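Local structure of putative vitamin-B12 independent methionine synthase family protein (Listeria monocytogenes, 1YPX) at residues K19-A24 / K40-E45; P140-Y145 / D187-S192; G268-Y273 / K293-L298. The protein probably transfers a methyl group from a methylated folate to homocysteine to make methionine, as a zinc-dependent, cobalamin-independent methionine synthase. All blocks are in the same frame, centred on the assembly; numbering follows the deposited sequence.

Overall arrangement
All three contacts belong to one TIM-barrel-like catalytic domain, and they follow one another along the chain. Contact 1 is a peripheral helix pair, its centre about 22 Å from that of the chain. Contacts 2 and 3 share the parallel barrel sheet: contact 2 sits at the end of strand 183-188, contact 3 joins strands 268-272 and 293-299, and strand 233-238 lies between 183-188 and 268-272. The centres of contacts 2 and 3 are about 17 Å apart, their nearest atoms about 7 Å. H237, C239 and C334 face a common point that may be the zinc site, unoccupied here; D187 and F270 both touch this group. A phosphate sits at contact 3 on Y273. Contact 1 lies about 29 and 30 Å from contacts 2 and 3, centre to centre.

Contact 1 of 3, residues K19-A24 / K40-E45; sequences KGIKDA and KIENTE
A24 and I41 meet within a helical hairpin, in which helix 19-30 and helix 35-56 pack antiparallel. The axes of 19-24 and 40-45 approach to 9.2 Å at 165°, and I21 stands level with E42. The apolar contact is A24 CB on I41 CD1, at 3.6 Å. The other branch, I41 CG2, is placed anti to its backbone N, which points it back at helix 19-30, where it rests on the carbonyl of G20, 3.8 Å from G20 O. I21 packs its CD1 on the aliphatic part of E42, 3.9 Å from E42 CG; I21 and E45 also touch F66 in a loop. E42 thus uses its methylene group here, while its OE1 forms a salt bridge with R67, which ties the hairpin to the loop carrying that arginine. E45 uses both its CG and its carboxylate on G20 and I21: E45 CG is 3.7 Å from I21 N, and the lack of a side chain on G20 leaves room for the carboxylate. A bend at chi2 (-46°) turns this group toward the start of helix 19-30, and E45 OE1 is hydrogen-bonded to T18, just before it. A water links the two helices: it donates to E45 OE1 at 2.6 Å and accepts a weak bond from G20 N at 3.3 Å.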
ATOM      1  N   LYS A  19     -17.779   4.573 -13.714  1.00 64.63           N
ATOM      2  CA  LYS A  19     -18.766   5.635 -13.821  1.00 65.86           C
ATOM      3  C   LYS A  19     -19.835   5.460 -12.740  1.00 65.69           C
ATOM      4  O   LYS A  19     -20.426   6.436 -12.277  1.00 64.73           O
ATOM      5  CB  LYS A  19     -19.393   5.652 -15.229  1.00 66.59           C
ATOM      6  CG  LYS A  19     -20.537   6.658 -15.395  1.00 69.34           C
ATOM      7  CD  LYS A  19     -20.767   7.073 -16.854  1.00 70.38           C
ATOM      8  CE  LYS A  19     -19.941   8.305 -17.246  1.00 70.25           C
ATOM      9  NZ  LYS A  19     -20.367   9.563 -16.550  1.00 69.43           N
ATOM     10  N   GLY A  20     -20.077   4.220 -12.331  1.00 65.43           N
ATOM     11  CA  GLY A  20     -21.060   3.987 -11.289  1.00 67.51           C
ATOM     12  C   GLY A  20     -20.626   4.676 -10.001  1.00 68.62           C
ATOM     13  O   GLY A  20     -21.400   5.396  -9.368  1.00 68.15           O
ATOM     14  N   ILE A  21     -19.378   4.456  -9.609  1.00 69.45           N
ATOM     15  CA  ILE A  21     -18.857   5.079  -8.406  1.00 70.66           C
ATOM     16  C   ILE A  21     -18.621   6.564  -8.647  1.00 70.83           C
ATOM     17  O   ILE A  21     -18.709   7.372  -7.726  1.00 70.33           O
ATOM     18  CB  ILE A  21     -17.534   4.419  -7.960  1.00 71.00           C
ATOM     19  CG1 ILE A  21     -16.932   5.189  -6.775  1.00 72.53           C
ATOM     20  CG2 ILE A  21     -16.561   4.394  -9.109  1.00 69.82           C
ATOM     21  CD1 ILE A  21     -17.830   5.248  -5.536  1.00 74.74           C
ATOM     22  N   LYS A  22     -18.330   6.919  -9.892  1.00 72.59           N
ATOM     23  CA  LYS A  22     -18.073   8.312 -10.246  1.00 74.85           C
ATOM     24  C   LYS A  22     -19.344   9.141 -10.065  1.00 75.90           C
ATOM     25  O   LYS A  22     -19.347  10.159  -9.367  1.00 75.70           O
ATOM     26  CB  LYS A  22     -17.616   8.399 -11.701  1.00 75.58           C
ATOM     27  CG  LYS A  22     -16.656   9.523 -11.981  1.00 75.64           C
ATOM     28  CD  LYS A  22     -15.251   9.139 -11.565  1.00 77.91           C
ATOM     29  CE  LYS A  22     -14.259  10.273 -11.823  1.00 78.30           C
ATOM     30  NZ  LYS A  22     -14.182  10.657 -13.260  1.00 78.54           N
ATOM     31  N   ASP A  23     -20.414   8.686 -10.715  1.00 77.80           N
ATOM     32  CA  ASP A  23     -21.731   9.327 -10.673  1.00 78.13           C
ATOM     33  C   ASP A  23     -22.253   9.417  -9.241  1.00 78.54           C
ATOM     34  O   ASP A  23     -22.716  10.473  -8.793  1.00 77.43           O
ATOM     35  CB  ASP A  23     -22.729   8.531 -11.532  1.00 78.45           C
ATOM     36  CG  ASP A  23     -22.531   8.744 -13.035  1.00 78.51           C
ATOM     37  OD1 ASP A  23     -23.182   8.021 -13.823  1.00 78.15           O
ATOM     38  OD2 ASP A  23     -21.740   9.631 -13.432  1.00 78.01           O
ATOM     39  N   ALA A  24     -22.176   8.295  -8.534  1.00 78.82           N
ATOM     40  CA  ALA A  24     -22.626   8.223  -7.153  1.00 80.01           C
ATOM     41  C   ALA A  24     -21.938   9.272  -6.275  1.00 81.28           C
ATOM     42  O   ALA A  24     -22.608  10.112  -5.676  1.00 81.70           O
ATOM     43  CB  ALA A  24     -22.378   6.826  -6.600  1.00 79.06           C
ATOM     44  N   LYS A  40     -24.248   1.418  -0.891  1.00 55.15           N
ATOM     45  CA  LYS A  40     -24.778   0.329  -1.698  1.00 54.43           C
ATOM     46  C   LYS A  40     -24.108   0.303  -3.063  1.00 53.26           C
ATOM     47  O   LYS A  40     -23.524  -0.704  -3.451  1.00 54.49           O
ATOM     48  CB  LYS A  40     -26.298   0.470  -1.857  1.00 56.46           C
ATOM     49  CG  LYS A  40     -27.126  -0.166  -0.727  1.00 56.50           C
ATOM     50  CD  LYS A  40     -26.991  -1.690  -0.741  1.00 57.12           C
ATOM     51  CE  LYS A  40     -27.813  -2.358   0.350  1.00 55.45           C
ATOM     52  NZ  LYS A  40     -27.523  -3.822   0.483  1.00 54.37           N
ATOM     53  N   ILE A  41     -24.187   1.407  -3.792  1.00 51.25           N
ATOM     54  CA  ILE A  41     -23.569   1.451  -5.105  1.00 51.63           C
ATOM     55  C   ILE A  41     -22.100   1.028  -5.000  1.00 52.16           C
ATOM     56  O   ILE A  41     -21.633   0.175  -5.761  1.00 49.73           O
ATOM     57  CB  ILE A  41     -23.659   2.860  -5.716  1.00 52.64           C
ATOM     58  CG1 ILE A  41     -25.116   3.309  -5.783  1.00 52.61           C
ATOM     59  CG2 ILE A  41     -23.078   2.845  -7.129  1.00 56.23           C
ATOM     60  CD1 ILE A  41     -25.297   4.816  -5.800  1.00 50.21           C
ATOM     61  N   GLU A  42     -21.378   1.632  -4.052  1.00 52.04           N
ATOM     62  CA  GLU A  42     -19.979   1.296  -3.837  1.00 51.46           C
ATOM     63  C   GLU A  42     -19.868  -0.221  -3.732  1.00 49.91           C
ATOM     64  O   GLU A  42     -18.975  -0.830  -4.311  1.00 50.07           O
ATOM     65  CB  GLU A  42     -19.449   1.912  -2.539  1.00 53.35           C
ATOM     66  CG  GLU A  42     -19.436   3.423  -2.470  1.00 55.33           C
ATOM     67  CD  GLU A  42     -18.633   3.925  -1.276  1.00 57.30           C
ATOM     68  OE1 GLU A  42     -18.769   3.336  -0.178  1.00 55.57           O
ATOM     69  OE2 GLU A  42     -17.864   4.906  -1.435  1.00 60.07           O
ATOM     70  N   ASN A  43     -20.794  -0.817  -2.990  1.00 48.60           N
ATOM     71  CA  ASN A  43     -20.819  -2.252  -2.794  1.00 49.46           C
ATOM     72  C   ASN A  43     -20.951  -3.019  -4.100  1.00 51.21           C
ATOM     73  O   ASN A  43     -20.322  -4.062  -4.287  1.00 51.34           O
ATOM     74  CB  ASN A  43     -21.958  -2.631  -1.850  1.00 49.41           C
ATOM     75  CG  ASN A  43     -21.560  -2.518  -0.397  1.00 49.12           C
ATOM     76  OD1 ASN A  43     -22.242  -3.025   0.492  1.00 51.20           O
ATOM     77  ND2 ASN A  43     -20.439  -1.855  -0.148  1.00 47.49           N
ATOM     78  N   THR A  44     -21.778  -2.488  -4.994  1.00 52.86           N
ATOM     79  CA  THR A  44     -22.026  -3.070  -6.308  1.00 52.32           C
ATOM     80  C   THR A  44     -20.774  -2.884  -7.153  1.00 52.01           C
ATOM     81  O   THR A  44     -20.271  -3.823  -7.778  1.00 53.98           O
ATOM     82  CB  THR A  44     -23.210  -2.348  -6.999  1.00 53.33           C
ATOM     83  OG1 THR A  44     -24.347  -2.368  -6.127  1.00 51.77           O
ATOM     84  CG2 THR A  44     -23.571  -3.017  -8.323  1.00 51.92           C
ATOM     85  N   GLU A  45     -20.265  -1.660  -7.162  1.00 50.45           N
ATOM     86  CA  GLU A  45     -19.073  -1.348  -7.933  1.00 48.91           C
ATOM     87  C   GLU A  45     -17.878  -2.174  -7.500  1.00 47.48           C
ATOM     88  O   GLU A  45     -17.221  -2.784  -8.339  1.00 47.44           O
ATOM     89  CB  GLU A  45     -18.756   0.140  -7.825  1.00 50.24           C
ATOM     90  CG  GLU A  45     -19.809   0.998  -8.497  1.00 53.56           C
ATOM     91  CD  GLU A  45     -20.197   0.469  -9.869  1.00 56.31           C
ATOM     92  OE1 GLU A  45     -19.366   0.572 -10.804  1.00 60.32           O
ATOM     93  OE2 GLU A  45     -21.327  -0.066 -10.009  1.00 55.89           O
TER
HETATM   94  O   HOH W   1     -19.972   1.058 -13.323  1.00 57.28           O

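Contact 2 of 3, residues P140-Y145 / D187-S192; sequences PAMLHY and DDTSWS
M142, present as selenomethionine, reaches from helix 141-146 onto D187-T189, where strand 183-188 of the TIM-barrel-like fold ends. Segment 140-145 follows strand 132-138, the neighbour of 183-188 in the sheet, so the contact joins the helix after one strand to the turn after the next, at the C-terminal end of the barrel, which carries the active site in such folds. In the first shell, M142 CG lies 3.5 Å from D187 O and 3.8 Å from D188 OD2. The bend at chi2 (-84°) brings SE beside T189 CG2, and the bend at chi3 turns the terminal methyl toward S190. A141 adds a lighter touch, its CB 3.8 Å from D188 OD1. The second shell fixes the D188 carboxylate. S190 N donates to D188 OD2 at 3.0 Å, making an Asx turn, and S190 OG donates to the same oxygen; D188 OD1 is hydrogen-bonded to S139 and accepts a weak bond from W191 NE1. Farther out, Y217 of helix 213-224 packs on A141 and S190, while D187 touches H237, a residue of a possible metal site. The two S190 donors reach D188 OD2 from the same face of the carboxylate, OG on the syn side at 2.7 Å and N on the anti side.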
ATOM      1  N   PRO A 140       2.168   4.541   9.148  1.00 45.82           N
ATOM      2  CA  PRO A 140       2.029   5.432  10.302  1.00 47.54           C
ATOM      3  C   PRO A 140       2.875   6.709  10.171  1.00 49.70           C
ATOM      4  O   PRO A 140       2.500   7.756  10.685  1.00 49.14           O
ATOM      5  CB  PRO A 140       2.455   4.544  11.476  1.00 44.66           C
ATOM      6  CG  PRO A 140       3.441   3.623  10.865  1.00 45.42           C
ATOM      7  CD  PRO A 140       2.802   3.270   9.533  1.00 46.34           C
ATOM      8  N   ALA A 141       3.996   6.621   9.460  1.00 51.90           N
ATOM      9  CA  ALA A 141       4.875   7.767   9.273  1.00 55.89           C
ATOM     10  C   ALA A 141       4.218   8.814   8.388  1.00 57.96           C
ATOM     11  O   ALA A 141       4.729   9.924   8.240  1.00 56.51           O
ATOM     12  CB  ALA A 141       6.201   7.324   8.656  1.00 55.05           C
HETATM   13  N   MSE A 142       3.092   8.451   7.790  1.00 62.19           N
HETATM   14  CA  MSE A 142       2.366   9.372   6.926  1.00 67.73           C
HETATM   15  C   MSE A 142       1.616  10.412   7.760  1.00 68.10           C
HETATM   16  O   MSE A 142       1.347  11.521   7.291  1.00 68.03           O
HETATM   17  CB  MSE A 142       1.399   8.596   6.026  1.00 73.13           C
HETATM   18  CG  MSE A 142       2.070   7.969   4.813  1.00 80.99           C
HETATM   19 SE   MSE A 142       2.262   9.210   3.307  1.00 96.00          SE
HETATM   20  CE  MSE A 142       3.702  10.330   3.940  1.00 89.71           C
ATOM     21  N   LEU A 143       1.297  10.052   9.003  1.00 68.89           N
ATOM     22  CA  LEU A 143       0.591  10.950   9.915  1.00 68.72           C
ATOM     23  C   LEU A 143       1.571  11.940  10.508  1.00 70.99           C
ATOM     24  O   LEU A 143       1.261  13.121  10.674  1.00 71.39           O
ATOM     25  CB  LEU A 143      -0.070  10.168  11.057  1.00 65.13           C
ATOM     26  CG  LEU A 143      -0.834  11.004  12.088  1.00 60.28           C
ATOM     27  CD1 LEU A 143      -1.837  11.884  11.386  1.00 60.28           C
ATOM     28  CD2 LEU A 143      -1.534  10.104  13.071  1.00 60.40           C
ATOM     29  N   HIS A 144       2.750  11.439  10.842  1.00 73.45           N
ATOM     30  CA  HIS A 144       3.796  12.265  11.417  1.00 77.70           C
ATOM     31  C   HIS A 144       4.091  13.452  10.512  1.00 78.67           C
ATOM     32  O   HIS A 144       4.140  14.592  10.972  1.00 79.02           O
ATOM     33  CB  HIS A 144       5.057  11.424  11.618  1.00 79.92           C
ATOM     34  CG  HIS A 144       6.239  12.201  12.106  1.00 82.37           C
ATOM     35  ND1 HIS A 144       6.983  13.022  11.284  1.00 83.59           N
ATOM     36  CD2 HIS A 144       6.827  12.256  13.325  1.00 82.56           C
ATOM     37  CE1 HIS A 144       7.981  13.546  11.974  1.00 84.17           C
ATOM     38  NE2 HIS A 144       7.910  13.096  13.215  1.00 83.03           N
ATOM     39  N   TYR A 145       4.269  13.182   9.225  1.00 79.65           N
ATOM     40  CA  TYR A 145       4.571  14.237   8.275  1.00 82.64           C
ATOM     41  C   TYR A 145       3.375  15.101   7.912  1.00 82.48           C
ATOM     42  O   TYR A 145       3.237  16.216   8.411  1.00 83.25           O
ATOM     43  CB  TYR A 145       5.184  13.653   6.998  1.00 85.92           C
ATOM     44  CG  TYR A 145       5.483  14.692   5.930  1.00 90.54           C
ATOM     45  CD1 TYR A 145       6.123  15.898   6.252  1.00 92.24           C
ATOM     46  CD2 TYR A 145       5.139  14.467   4.594  1.00 92.83           C
ATOM     47  CE1 TYR A 145       6.412  16.858   5.268  1.00 93.65           C
ATOM     48  CE2 TYR A 145       5.424  15.416   3.604  1.00 94.02           C
ATOM     49  CZ  TYR A 145       6.059  16.605   3.947  1.00 94.09           C
ATOM     50  OH  TYR A 145       6.339  17.532   2.967  1.00 94.35           O
ATOM     51  N   ASP A 187       1.051   2.197   2.591  1.00 45.24           N
ATOM     52  CA  ASP A 187       1.405   3.106   1.516  1.00 47.74           C
ATOM     53  C   ASP A 187       2.168   4.270   2.124  1.00 47.77           C
ATOM     54  O   ASP A 187       1.622   5.069   2.875  1.00 47.07           O
ATOM     55  CB  ASP A 187       0.150   3.568   0.772  1.00 49.32           C
ATOM     56  CG  ASP A 187      -0.341   2.526  -0.225  1.00 52.67           C
ATOM     57  OD1 ASP A 187      -0.050   1.321  -0.028  1.00 54.68           O
ATOM     58  OD2 ASP A 187      -1.024   2.896  -1.209  1.00 56.56           O
ATOM     59  N   ASP A 188       3.454   4.339   1.822  1.00 50.53           N
ATOM     60  CA  ASP A 188       4.256   5.390   2.384  1.00 53.82           C
ATOM     61  C   ASP A 188       4.937   6.213   1.322  1.00 56.81           C
ATOM     62  O   ASP A 188       5.902   5.767   0.710  1.00 59.35           O
ATOM     63  CB  ASP A 188       5.292   4.792   3.321  1.00 53.15           C
ATOM     64  CG  ASP A 188       5.787   5.792   4.310  1.00 50.34           C
ATOM     65  OD1 ASP A 188       6.282   5.395   5.382  1.00 52.03           O
ATOM     66  OD2 ASP A 188       5.671   6.990   4.009  1.00 51.16           O
ATOM     67  N   THR A 189       4.439   7.422   1.107  1.00 59.40           N
ATOM     68  CA  THR A 189       5.018   8.292   0.100  1.00 63.34           C
ATOM     69  C   THR A 189       5.953   9.334   0.707  1.00 65.62           C
ATOM     70  O   THR A 189       6.402  10.242   0.006  1.00 66.34           O
ATOM     71  CB  THR A 189       3.926   9.023  -0.690  1.00 64.04           C
ATOM     72  OG1 THR A 189       4.525   9.730  -1.781  1.00 68.40           O
ATOM     73  CG2 THR A 189       3.196  10.017   0.198  1.00 64.38           C
ATOM     74  N   SER A 190       6.249   9.188   2.000  1.00 66.90           N
ATOM     75  CA  SER A 190       7.110  10.133   2.710  1.00 67.99           C
ATOM     76  C   SER A 190       8.601   9.971   2.425  1.00 69.68           C
ATOM     77  O   SER A 190       9.340  10.952   2.403  1.00 70.85           O
ATOM     78  CB  SER A 190       6.865  10.057   4.232  1.00 66.21           C
ATOM     79  OG  SER A 190       7.389   8.875   4.814  1.00 62.86           O
ATOM     80  N   TRP A 191       9.044   8.741   2.199  1.00 71.62           N
ATOM     81  CA  TRP A 191      10.452   8.493   1.929  1.00 73.03           C
ATOM     82  C   TRP A 191      10.909   9.123   0.618  1.00 74.80           C
ATOM     83  O   TRP A 191      12.060   9.527   0.497  1.00 75.15           O
ATOM     84  CB  TRP A 191      10.731   6.989   1.899  1.00 72.15           C
ATOM     85  CG  TRP A 191      10.256   6.266   3.127  1.00 70.26           C
ATOM     86  CD1 TRP A 191       8.989   5.858   3.393  1.00 69.04           C
ATOM     87  CD2 TRP A 191      11.051   5.880   4.258  1.00 70.87           C
ATOM     88  NE1 TRP A 191       8.938   5.237   4.618  1.00 70.36           N
ATOM     89  CE2 TRP A 191      10.189   5.235   5.170  1.00 70.26           C
ATOM     90  CE3 TRP A 191      12.405   6.015   4.586  1.00 68.64           C
ATOM     91  CZ2 TRP A 191      10.638   4.724   6.393  1.00 69.94           C
ATOM     92  CZ3 TRP A 191      12.849   5.510   5.795  1.00 68.15           C
ATOM     93  CH2 TRP A 191      11.966   4.869   6.686  1.00 69.49           C
ATOM     94  N   SER A 192      10.017   9.209  -0.362  1.00 77.78           N
ATOM     95  CA  SER A 192      10.382   9.794  -1.650  1.00 80.07           C
ATOM     96  C   SER A 192      10.853  11.236  -1.479  1.00 82.68           C
ATOM     97  O   SER A 192      11.760  11.688  -2.178  1.00 82.63           O
ATOM     98  CB  SER A 192       9.199   9.745  -2.627  1.00 78.77           C
ATOM     99  OG  SER A 192       8.150  10.618  -2.247  1.00 77.97           O
TER

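Contact 3 of 3, residues G268-Y273 / K293-L298; sequences GFFLEY and KIVLGL. With PO4 (phosphate ion), chain B.
The F270 ring carries V295 on one face: V295 CG2 stands over the ring centre, 3.7 Å from the centroid and 9° off the normal, a CH-pi contact. The valine's first torsion (chi1 -174°) sets CG1 anti to the backbone N and CG2 beside that nitrogen, which brings CG2 over the ring and leaves V295 CG1 3.7 Å from F270 CD2. The Y273 ring meets a phosphate ion, probably from the crystallisation liquor, whose phosphorus is in plane at the ring edge. Y273 OH donates to phosphate O3 at 2.6 Å, and K285 also binds this ion. L296 CD2 and L298 CD2 approach the tyrosine ring obliquely; L298 CD2 is 3.7 Å from Y273 CD2. On the same side of the sheet as F269, L271 CD1 packs on I294 CD1 at 3.7 Å.

The backbones form a parallel pair from G268 with K293 to E272 with G297. Four bonds carry the ladder: V295 N to F269 O, L271 N to V295 O, G297 N to L271 O and Y273 N to G297 O; a fifth, F269 N to K293 O, is less certain. G297 N meets L271 O at 2.8 Å, nearly in line with the carbonyl (162°). At the last rung Y273 N stands above the carbonyl plane of G297, the centre of an inverse gamma turn.

Strand 233-238 hydrogen-bonds strand 268-272 along its other edge, and H237 ND1 is bonded to F270 O. Strand 328-332 continues the barrel sheet beyond 293-299, and helix 310-322 packs on L296 and L298.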
ATOM      1  N   GLY A 268       7.500  -7.572   2.267  1.00 47.08           N
ATOM      2  CA  GLY A 268       7.777  -7.273   0.886  1.00 43.01           C
ATOM      3  C   GLY A 268       7.690  -5.784   0.686  1.00 43.29           C
ATOM      4  O   GLY A 268       7.115  -5.084   1.519  1.00 44.35           O
ATOM      5  N   PHE A 269       8.247  -5.305  -0.423  1.00 44.11           N
ATOM      6  CA  PHE A 269       8.257  -3.875  -0.768  1.00 43.42           C
ATOM      7  C   PHE A 269       7.816  -3.632  -2.219  1.00 42.43           C
ATOM      8  O   PHE A 269       8.350  -4.242  -3.140  1.00 45.38           O
ATOM      9  CB  PHE A 269       9.675  -3.307  -0.613  1.00 44.47           C
ATOM     10  CG  PHE A 269      10.014  -2.839   0.774  1.00 45.46           C
ATOM     11  CD1 PHE A 269       9.471  -1.658   1.278  1.00 49.54           C
ATOM     12  CD2 PHE A 269      10.927  -3.542   1.553  1.00 45.60           C
ATOM     13  CE1 PHE A 269       9.842  -1.176   2.544  1.00 51.11           C
ATOM     14  CE2 PHE A 269      11.308  -3.074   2.820  1.00 46.79           C
ATOM     15  CZ  PHE A 269      10.764  -1.885   3.316  1.00 48.42           C
ATOM     16  N   PHE A 270       6.852  -2.743  -2.424  1.00 41.20           N
ATOM     17  CA  PHE A 270       6.414  -2.410  -3.776  1.00 41.56           C
ATOM     18  C   PHE A 270       7.137  -1.134  -4.206  1.00 44.22           C
ATOM     19  O   PHE A 270       6.739  -0.012  -3.848  1.00 42.20           O
ATOM     20  CB  PHE A 270       4.902  -2.209  -3.845  1.00 37.55           C
ATOM     21  CG  PHE A 270       4.125  -3.499  -3.846  1.00 36.46           C
ATOM     22  CD1 PHE A 270       4.021  -4.268  -2.682  1.00 34.23           C
ATOM     23  CD2 PHE A 270       3.481  -3.939  -5.008  1.00 32.11           C
ATOM     24  CE1 PHE A 270       3.281  -5.453  -2.674  1.00 33.48           C
ATOM     25  CE2 PHE A 270       2.736  -5.116  -5.020  1.00 29.76           C
ATOM     26  CZ  PHE A 270       2.630  -5.879  -3.850  1.00 33.00           C
ATOM     27  N   LEU A 271       8.217  -1.344  -4.962  1.00 47.18           N
ATOM     28  CA  LEU A 271       9.103  -0.301  -5.485  1.00 48.44           C
ATOM     29  C   LEU A 271       8.797  -0.001  -6.938  1.00 49.88           C
ATOM     30  O   LEU A 271       8.771  -0.918  -7.754  1.00 48.92           O
ATOM     31  CB  LEU A 271      10.548  -0.780  -5.402  1.00 47.38           C
ATOM     32  CG  LEU A 271      11.019  -1.216  -4.025  1.00 47.16           C
ATOM     33  CD1 LEU A 271      12.311  -2.040  -4.124  1.00 44.28           C
ATOM     34  CD2 LEU A 271      11.230   0.037  -3.203  1.00 46.60           C
ATOM     35  N   GLU A 272       8.595   1.269  -7.281  1.00 54.99           N
ATOM     36  CA  GLU A 272       8.299   1.608  -8.679  1.00 59.99           C
ATOM     37  C   GLU A 272       9.491   2.166  -9.476  1.00 61.89           C
ATOM     38  O   GLU A 272      10.281   2.954  -8.962  1.00 62.49           O
ATOM     39  CB  GLU A 272       7.112   2.578  -8.760  1.00 61.08           C
ATOM     40  CG  GLU A 272       7.301   3.932  -8.112  1.00 60.52           C
ATOM     41  CD  GLU A 272       6.239   4.911  -8.576  1.00 61.85           C
ATOM     42  OE1 GLU A 272       6.163   5.152  -9.798  1.00 63.86           O
ATOM     43  OE2 GLU A 272       5.479   5.434  -7.738  1.00 60.53           O
ATOM     44  N   TYR A 273       9.608   1.751 -10.736  1.00 64.33           N
ATOM     45  CA  TYR A 273      10.711   2.186 -11.591  1.00 67.50           C
ATOM     46  C   TYR A 273      10.221   2.710 -12.958  1.00 70.39           C
ATOM     47  O   TYR A 273       9.113   2.389 -13.401  1.00 70.06           O
ATOM     48  CB  TYR A 273      11.680   1.013 -11.812  1.00 65.93           C
ATOM     49  CG  TYR A 273      12.253   0.377 -10.547  1.00 67.04           C
ATOM     50  CD1 TYR A 273      13.365   0.928  -9.893  1.00 67.52           C
ATOM     51  CD2 TYR A 273      11.706  -0.800 -10.028  1.00 66.64           C
ATOM     52  CE1 TYR A 273      13.920   0.316  -8.753  1.00 66.57           C
ATOM     53  CE2 TYR A 273      12.244  -1.416  -8.898  1.00 65.00           C
ATOM     54  CZ  TYR A 273      13.349  -0.860  -8.264  1.00 66.59           C
ATOM     55  OH  TYR A 273      13.876  -1.484  -7.150  1.00 61.85           O
ATOM     56  N   LYS A 293      11.008 -10.175   0.111  1.00 60.16           N
ATOM     57  CA  LYS A 293      10.720 -10.100  -1.315  1.00 59.52           C
ATOM     58  C   LYS A 293      10.385  -8.678  -1.728  1.00 57.82           C
ATOM     59  O   LYS A 293       9.632  -7.992  -1.044  1.00 58.60           O
ATOM     60  CB  LYS A 293       9.574 -11.053  -1.667  1.00 59.93           C
ATOM     61  CG  LYS A 293       8.362 -10.931  -0.759  1.00 63.25           C
ATOM     62  CD  LYS A 293       7.489 -12.186  -0.800  1.00 63.50           C
ATOM     63  CE  LYS A 293       8.151 -13.381  -0.107  1.00 63.83           C
ATOM     64  NZ  LYS A 293       8.377 -13.164   1.348  1.00 62.98           N
ATOM     65  N   ILE A 294      10.968  -8.226  -2.837  1.00 55.13           N
ATOM     66  CA  ILE A 294      10.710  -6.869  -3.313  1.00 52.90           C
ATOM     67  C   ILE A 294      10.023  -6.882  -4.683  1.00 51.15           C
ATOM     68  O   ILE A 294      10.550  -7.384  -5.675  1.00 50.88           O
ATOM     69  CB  ILE A 294      12.025  -6.008  -3.393  1.00 52.01           C
ATOM     70  CG1 ILE A 294      12.845  -6.401  -4.600  1.00 51.43           C
ATOM     71  CG2 ILE A 294      12.870  -6.158  -2.136  1.00 47.92           C
ATOM     72  CD1 ILE A 294      12.711  -5.398  -5.690  1.00 52.79           C
ATOM     73  N   VAL A 295       8.817  -6.348  -4.723  1.00 48.57           N
ATOM     74  CA  VAL A 295       8.074  -6.294  -5.960  1.00 47.60           C
ATOM     75  C   VAL A 295       8.626  -5.158  -6.806  1.00 47.75           C
ATOM     76  O   VAL A 295       8.859  -4.055  -6.302  1.00 48.26           O
ATOM     77  CB  VAL A 295       6.591  -6.068  -5.655  1.00 47.38           C
ATOM     78  CG1 VAL A 295       5.756  -6.158  -6.926  1.00 45.87           C
ATOM     79  CG2 VAL A 295       6.147  -7.086  -4.618  1.00 44.67           C
ATOM     80  N   LEU A 296       8.848  -5.449  -8.087  1.00 47.01           N
ATOM     81  CA  LEU A 296       9.385  -4.495  -9.062  1.00 46.84           C
ATOM     82  C   LEU A 296       8.245  -3.939  -9.918  1.00 47.60           C
ATOM     83  O   LEU A 296       7.633  -4.670 -10.700  1.00 48.48           O
ATOM     84  CB  LEU A 296      10.411  -5.205  -9.969  1.00 45.97           C
ATOM     85  CG  LEU A 296      11.653  -5.849  -9.326  1.00 44.33           C
ATOM     86  CD1 LEU A 296      12.270  -6.864 -10.282  1.00 46.39           C
ATOM     87  CD2 LEU A 296      12.661  -4.770  -8.965  1.00 43.01           C
ATOM     88  N   GLY A 297       7.958  -2.650  -9.770  1.00 48.47           N
ATOM     89  CA  GLY A 297       6.883  -2.045 -10.534  1.00 50.40           C
ATOM     90  C   GLY A 297       7.388  -1.577 -11.876  1.00 54.20           C
ATOM     91  O   GLY A 297       7.593  -0.380 -12.088  1.00 55.84           O
ATOM     92  N   LEU A 298       7.585  -2.526 -12.788  1.00 56.12           N
ATOM     93  CA  LEU A 298       8.100  -2.226 -14.121  1.00 56.00           C
ATOM     94  C   LEU A 298       7.032  -1.973 -15.176  1.00 57.86           C
ATOM     95  O   LEU A 298       7.365  -1.669 -16.318  1.00 59.68           O
ATOM     96  CB  LEU A 298       8.999  -3.370 -14.592  1.00 52.63           C
ATOM     97  CG  LEU A 298       9.986  -3.887 -13.546  1.00 51.79           C
ATOM     98  CD1 LEU A 298      10.874  -4.966 -14.158  1.00 48.82           C
ATOM     99  CD2 LEU A 298      10.823  -2.733 -13.030  1.00 49.91           C
TER
HETATM  100  P   PO4 B 401      16.774   0.068  -6.350  1.00 35.98           P
HETATM  101  O1  PO4 B 401      16.885  -0.801  -7.472  1.00 38.24           O
HETATM  102  O2  PO4 B 401      16.656   1.464  -6.743  1.00 39.89           O
HETATM  103  O3  PO4 B 401      15.511  -0.394  -5.485  1.00 44.15           O
HETATM  104  O4  PO4 B 401      17.842  -0.061  -5.290  1.00 35.82           O